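Long-range contact in regulatory Subunit of Protein Kinase A (cAMP-dependent) from Euglena gracilis (Euglena gracilis, PDB 6RSX), which probably serves as the regulatory subunit of a protein kinase A, binding cyclic AMP in two tandem cyclic nucleotide-binding domains: residues L48-F61 against L139-Q151. Numbering follows the deposited sequence. Where two conformers were deposited one is given.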
loop_
_atom_site.group_PDB
_atom_site.type_symbol
_atom_site.label_atom_id
_atom_site.label_comp_id
_atom_site.label_asym_id
_atom_site.label_seq_id
_atom_site.Cartn_x
_atom_site.Cartn_y
_atom_site.Cartn_z
ATOM N N LEU A 48 1.131 13.061 2.940
ATOM C CA LEU A 48 1.322 14.503 2.813
ATOM C C LEU A 48 0.954 15.220 4.100
ATOM O O LEU A 48 -0.055 14.908 4.732
ATOM C CB LEU A 48 0.461 15.051 1.676
ATOM C CG LEU A 48 0.703 14.409 0.327
ATOM C CD1 LEU A 48 -0.389 14.855 -0.597
ATOM C CD2 LEU A 48 2.078 14.809 -0.211
ATOM N N GLY A 49 1.770 16.211 4.466
ATOM C CA GLY A 49 1.432 17.115 5.538
ATOM C C GLY A 49 0.423 18.152 5.095
ATOM O O GLY A 49 -0.021 18.189 3.948
ATOM N N GLU A 50 0.087 19.042 6.029
ATOM C CA GLU A 50 -1.073 19.911 5.855
ATOM C C GLU A 50 -0.856 20.948 4.759
ATOM O O GLU A 50 -1.794 21.286 4.031
ATOM C CB GLU A 50 -1.413 20.598 7.175
ATOM C CG GLU A 50 -2.713 21.397 7.146
ATOM C CD GLU A 50 -3.636 21.020 8.289
ATOM O OE1 GLU A 50 -4.870 21.183 8.152
ATOM O OE2 GLU A 50 -3.118 20.545 9.324
ATOM N N ASP A 51 0.359 21.487 4.646
ATOM C CA ASP A 51 0.620 22.508 3.633
ATOM C C ASP A 51 0.479 21.935 2.230
ATOM O O ASP A 51 -0.107 22.564 1.339
ATOM C CB ASP A 51 2.016 23.097 3.827
ATOM C CG ASP A 51 1.992 24.408 4.590
ATOM O OD1 ASP A 51 0.913 24.771 5.112
ATOM O OD2 ASP A 51 3.048 25.080 4.658
ATOM N N SER A 52 1.041 20.749 2.008
ATOM C CA SER A 52 0.873 20.083 0.724
ATOM C C SER A 52 -0.588 19.725 0.479
ATOM O O SER A 52 -1.069 19.803 -0.657
ATOM C CB SER A 52 1.758 18.842 0.666
ATOM O OG SER A 52 3.116 19.217 0.539
ATOM N N LEU A 53 -1.314 19.323 1.531
ATOM C CA LEU A 53 -2.725 18.999 1.347
ATOM C C LEU A 53 -3.496 20.215 0.869
ATOM O O LEU A 53 -4.367 20.107 -0.003
ATOM C CB LEU A 53 -3.326 18.447 2.645
ATOM C CG LEU A 53 -2.880 17.028 2.975
ATOM C CD1 LEU A 53 -3.612 16.539 4.196
ATOM C CD2 LEU A 53 -3.153 16.118 1.812
ATOM N N GLU A 54 -3.154 21.396 1.392
ATOM C CA GLU A 54 -3.773 22.617 0.898
ATOM C C GLU A 54 -3.533 22.779 -0.597
ATOM O O GLU A 54 -4.406 23.268 -1.330
ATOM C CB GLU A 54 -3.230 23.828 1.663
ATOM C CG GLU A 54 -4.278 24.854 2.088
ATOM C CD GLU A 54 -4.656 25.832 0.990
ATOM O OE1 GLU A 54 -3.985 25.851 -0.072
ATOM O OE2 GLU A 54 -5.632 26.591 1.190
ATOM N N VAL A 55 -2.343 22.399 -1.072
ATOM C CA VAL A 55 -2.081 22.481 -2.507
ATOM C C VAL A 55 -2.961 21.491 -3.261
ATOM O O VAL A 55 -3.543 21.818 -4.301
ATOM C CB VAL A 55 -0.591 22.237 -2.795
ATOM C CG1 VAL A 55 -0.359 22.160 -4.284
ATOM C CG2 VAL A 55 0.258 23.328 -2.171
ATOM N N VAL A 56 -3.065 20.265 -2.747
ATOM C CA VAL A 56 -3.919 19.271 -3.385
ATOM C C VAL A 56 -5.351 19.780 -3.467
ATOM O O VAL A 56 -5.973 19.746 -4.527
ATOM C CB VAL A 56 -3.835 17.934 -2.630
ATOM C CG1 VAL A 56 -4.856 16.942 -3.203
ATOM C CG2 VAL A 56 -2.442 17.375 -2.708
ATOM N N TYR A 57 -5.894 20.291 -2.346
ATOM C CA TYR A 57 -7.304 20.644 -2.340
ATOM C C TYR A 57 -7.614 21.834 -3.221
ATOM O O TYR A 57 -8.774 22.002 -3.623
ATOM C CB TYR A 57 -7.795 20.947 -0.931
ATOM C CG TYR A 57 -7.709 19.769 -0.008
ATOM C CD1 TYR A 57 -8.095 18.500 -0.427
ATOM C CD2 TYR A 57 -7.220 19.922 1.280
ATOM C CE1 TYR A 57 -8.017 17.400 0.453
ATOM C CE2 TYR A 57 -7.144 18.829 2.163
ATOM C CZ TYR A 57 -7.536 17.585 1.738
ATOM O OH TYR A 57 -7.452 16.518 2.616
ATOM N N SER A 58 -6.628 22.688 -3.501
ATOM C CA SER A 58 -6.870 23.805 -4.395
ATOM C C SER A 58 -6.512 23.508 -5.851
ATOM O O SER A 58 -7.016 24.200 -6.744
ATOM C CB SER A 58 -6.096 25.051 -3.909
ATOM O OG SER A 58 -4.689 24.907 -4.062
ATOM N N SER A 59 -5.685 22.488 -6.105
ATOM C CA SER A 59 -5.155 22.196 -7.433
ATOM C C SER A 59 -5.841 21.041 -8.151
ATOM O O SER A 59 -5.890 21.049 -9.386
ATOM C CB SER A 59 -3.652 21.872 -7.349
ATOM O OG SER A 59 -2.903 22.986 -6.855
ATOM N N MET A 60 -6.327 20.011 -7.444
ATOM C CA MET A 60 -6.864 18.870 -8.184
ATOM C C MET A 60 -8.061 19.286 -9.028
ATOM O O MET A 60 -8.860 20.147 -8.636
ATOM C CB MET A 60 -7.259 17.734 -7.225
ATOM C CG MET A 60 -6.113 16.838 -6.951
ATOM S SD MET A 60 -6.599 15.378 -6.033
ATOM C CE MET A 60 -5.829 14.141 -7.091
ATOM N N PHE A 61 -8.187 18.684 -10.202
ATOM C CA PHE A 61 -9.283 18.976 -11.109
ATOM C C PHE A 61 -9.979 17.693 -11.573
ATOM O O PHE A 61 -9.403 16.595 -11.563
ATOM C CB PHE A 61 -8.804 19.779 -12.336
ATOM C CG PHE A 61 -7.667 19.140 -13.108
ATOM C CD1 PHE A 61 -6.342 19.288 -12.688
ATOM C CD2 PHE A 61 -7.922 18.428 -14.257
ATOM C CE1 PHE A 61 -5.274 18.712 -13.428
ATOM C CE2 PHE A 61 -6.868 17.853 -15.006
ATOM C CZ PHE A 61 -5.553 18.006 -14.590
ATOM N N LEU A 139 -4.058 15.529 -10.757
ATOM C CA LEU A 139 -3.007 16.527 -10.537
ATOM C C LEU A 139 -2.164 16.640 -11.793
ATOM O O LEU A 139 -1.771 15.624 -12.385
ATOM C CB LEU A 139 -2.073 16.142 -9.388
ATOM C CG LEU A 139 -2.560 16.213 -7.944
ATOM C CD1 LEU A 139 -1.499 15.620 -7.046
ATOM C CD2 LEU A 139 -2.765 17.690 -7.640
ATOM N N ASP A 140 -1.800 17.868 -12.144
ATOM C CA ASP A 140 -0.931 17.995 -13.302
ATOM C C ASP A 140 0.529 17.729 -12.923
ATOM O O ASP A 140 0.894 17.542 -11.757
ATOM C CB ASP A 140 -1.125 19.358 -13.960
ATOM C CG ASP A 140 -0.642 20.536 -13.101
ATOM O OD1 ASP A 140 0.156 20.370 -12.156
ATOM O OD2 ASP A 140 -1.077 21.666 -13.417
ATOM N N ARG A 141 1.397 17.734 -13.951
ATOM C CA ARG A 141 2.766 17.284 -13.730
ATOM C C ARG A 141 3.494 18.211 -12.765
ATOM O O ARG A 141 4.209 17.750 -11.866
ATOM C CB ARG A 141 3.515 17.206 -15.069
ATOM C CG ARG A 141 4.941 16.750 -14.923
ATOM C CD ARG A 141 5.660 16.691 -16.278
ATOM N NE ARG A 141 7.065 16.378 -16.056
ATOM C CZ ARG A 141 8.001 17.303 -15.839
ATOM N NH1 ARG A 141 7.670 18.592 -15.837
ATOM N NH2 ARG A 141 9.266 16.944 -15.629
ATOM N N ASP A 142 3.369 19.529 -12.974
ATOM C CA ASP A 142 4.098 20.472 -12.123
ATOM C C ASP A 142 3.666 20.353 -10.675
ATOM O O ASP A 142 4.507 20.406 -9.764
ATOM C CB ASP A 142 3.886 21.905 -12.614
ATOM C CG ASP A 142 4.607 22.174 -13.917
ATOM O OD1 ASP A 142 5.428 21.308 -14.335
ATOM O OD2 ASP A 142 4.335 23.236 -14.521
ATOM N N THR A 143 2.356 20.163 -10.437
ATOM C CA THR A 143 1.885 20.030 -9.059
ATOM C C THR A 143 2.363 18.721 -8.449
ATOM O O THR A 143 2.846 18.693 -7.308
ATOM C CB THR A 143 0.358 20.123 -8.997
ATOM O OG1 THR A 143 -0.056 21.335 -9.626
ATOM C CG2 THR A 143 -0.111 20.122 -7.551
ATOM N N PHE A 144 2.280 17.632 -9.219
ATOM C CA PHE A 144 2.796 16.349 -8.755
ATOM C C PHE A 144 4.259 16.473 -8.351
ATOM O O PHE A 144 4.655 16.018 -7.265
ATOM C CB PHE A 144 2.643 15.273 -9.838
ATOM C CG PHE A 144 3.204 13.935 -9.424
ATOM C CD1 PHE A 144 4.547 13.634 -9.598
ATOM C CD2 PHE A 144 2.379 12.971 -8.840
ATOM C CE1 PHE A 144 5.088 12.424 -9.224
ATOM C CE2 PHE A 144 2.902 11.720 -8.436
ATOM C CZ PHE A 144 4.270 11.441 -8.612
ATOM N N ARG A 145 5.074 17.090 -9.225
ATOM C CA ARG A 145 6.504 17.237 -8.962
ATOM C C ARG A 145 6.766 18.031 -7.690
ATOM O O ARG A 145 7.710 17.727 -6.953
ATOM C CB ARG A 145 7.207 17.894 -10.160
ATOM C CG ARG A 145 7.244 16.965 -11.376
ATOM C CD ARG A 145 8.138 17.475 -12.497
ATOM N NE ARG A 145 9.525 17.076 -12.274
ATOM C CZ ARG A 145 10.022 15.879 -12.576
ATOM N NH1 ARG A 145 11.306 15.612 -12.338
ATOM N NH2 ARG A 145 9.243 14.946 -13.123
ATOM N N ARG A 146 5.946 19.048 -7.418
ATOM C CA ARG A 146 6.139 19.844 -6.211
ATOM C C ARG A 146 5.893 19.040 -4.941
ATOM O O ARG A 146 6.707 19.091 -4.010
ATOM C CB ARG A 146 5.227 21.068 -6.232
ATOM C CG ARG A 146 5.648 22.092 -7.260
ATOM C CD ARG A 146 5.474 23.490 -6.719
ATOM N NE ARG A 146 4.081 23.915 -6.654
ATOM C CZ ARG A 146 3.443 24.232 -5.534
ATOM N NH1 ARG A 146 2.183 24.639 -5.592
ATOM N NH2 ARG A 146 4.066 24.153 -4.364
ATOM N N ILE A 147 4.783 18.301 -4.866
ATOM C CA ILE A 147 4.323 17.751 -3.589
ATOM C C ILE A 147 4.478 16.240 -3.422
ATOM O O ILE A 147 4.509 15.768 -2.273
ATOM C CB ILE A 147 2.865 18.152 -3.315
ATOM C CG1 ILE A 147 1.943 17.418 -4.269
ATOM C CG2 ILE A 147 2.681 19.670 -3.426
ATOM C CD1 ILE A 147 0.501 17.610 -3.899
ATOM N N LEU A 148 4.578 15.461 -4.491
ATOM C CA LEU A 148 4.628 14.007 -4.346
ATOM C C LEU A 148 5.913 13.358 -4.843
ATOM O O LEU A 148 6.258 12.279 -4.354
ATOM C CB LEU A 148 3.431 13.356 -5.069
ATOM C CG LEU A 148 2.093 13.377 -4.336
ATOM C CD1 LEU A 148 0.964 12.944 -5.274
ATOM C CD2 LEU A 148 2.190 12.445 -3.116
ATOM N N LEU A 149 6.644 13.981 -5.781
ATOM C CA LEU A 149 7.681 13.239 -6.500
ATOM C C LEU A 149 8.818 12.803 -5.572
ATOM O O LEU A 149 9.230 11.633 -5.583
ATOM C CB LEU A 149 8.213 14.079 -7.684
ATOM C CG LEU A 149 9.259 13.367 -8.549
ATOM C CD1 LEU A 149 9.309 13.930 -9.968
ATOM C CD2 LEU A 149 10.603 13.524 -7.872
ATOM N N THR A 150 9.330 13.729 -4.752
ATOM C CA THR A 150 10.559 13.469 -4.004
ATOM C C THR A 150 10.370 12.343 -2.998
ATOM O O THR A 150 11.103 11.349 -3.006
ATOM C CB THR A 150 11.026 14.738 -3.288
ATOM O OG1 THR A 150 11.281 15.760 -4.255
ATOM C CG2 THR A 150 12.294 14.450 -2.506
ATOM N N GLN A 151 9.396 12.489 -2.107
ATOM C CA GLN A 151 9.245 11.488 -1.054
ATOM C C GLN A 151 8.738 10.162 -1.606
ATOM O O GLN A 151 9.048 9.109 -1.036
ATOM C CB GLN A 151 8.355 12.011 0.076
ATOM C CG GLN A 151 6.883 11.993 -0.158
ATOM C CD GLN A 151 6.357 13.279 -0.778
ATOM O OE1 GLN A 151 7.096 14.038 -1.417
ATOM N NE2 GLN A 151 5.062 13.526 -0.601
HETATM O O HOH W 1 4.687 17.231 0.003
HETATM O O HOH W 2 -2.949 20.060 -10.560
#
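Ile147 presents its branched side chain to Val55 and Ser52 of helix 50-59, which runs nearly antiparallel to helix 141-147 (169° between the two short segments). With CG1 held between the backbone N and the carbonyl carbon (chi1 70°), its CG2 stands anti to the carbonyl carbon and meets Val55 CG1 at 4.0 Å. Ser52 OG lies 4.0 Å from Ile147 CB. One turn earlier in helix 141-147, Thr143 and Val55 slide past one another in opposite directions, with CG1 of Val55 3.9 Å from CG2 of Thr143. The Thr143 methyl also touches Ser59 CB. Asp140 is the N-cap of this helix: its OD1 accepts the capping bond from Thr143 N (2.8 Å), met nearly along the C-O axis. Thr143 OG1 is a second donor to the same oxygen, from 37° above the carboxylate plane.

Deeper in, Met60 CG rests 3.5 Å from Leu139 CD2 beside Phe45 of helix 43-46. Phe61, at the margin of the contact, brings the edge of its ring to Asp140 N. At the other end, Leu48 CD2 approaches Leu148 CD2 and lies close to the amide of Gln151, whose NE2 donates to Ile147 O in the plane of that carbonyl (2.9 Å).

No direct hydrogen bond joins the two segments. One water links Ser52 OG to Ile147 O, 2.7 Å from the latter; a second accepts from Asp140 N at 2.9 Å and donates weakly to Ser59 O. The helix preceding the beta-roll of the first cyclic nucleotide-binding domain is thus packed on the helix that follows its last strand through apolar branches, with polar bridging left to water.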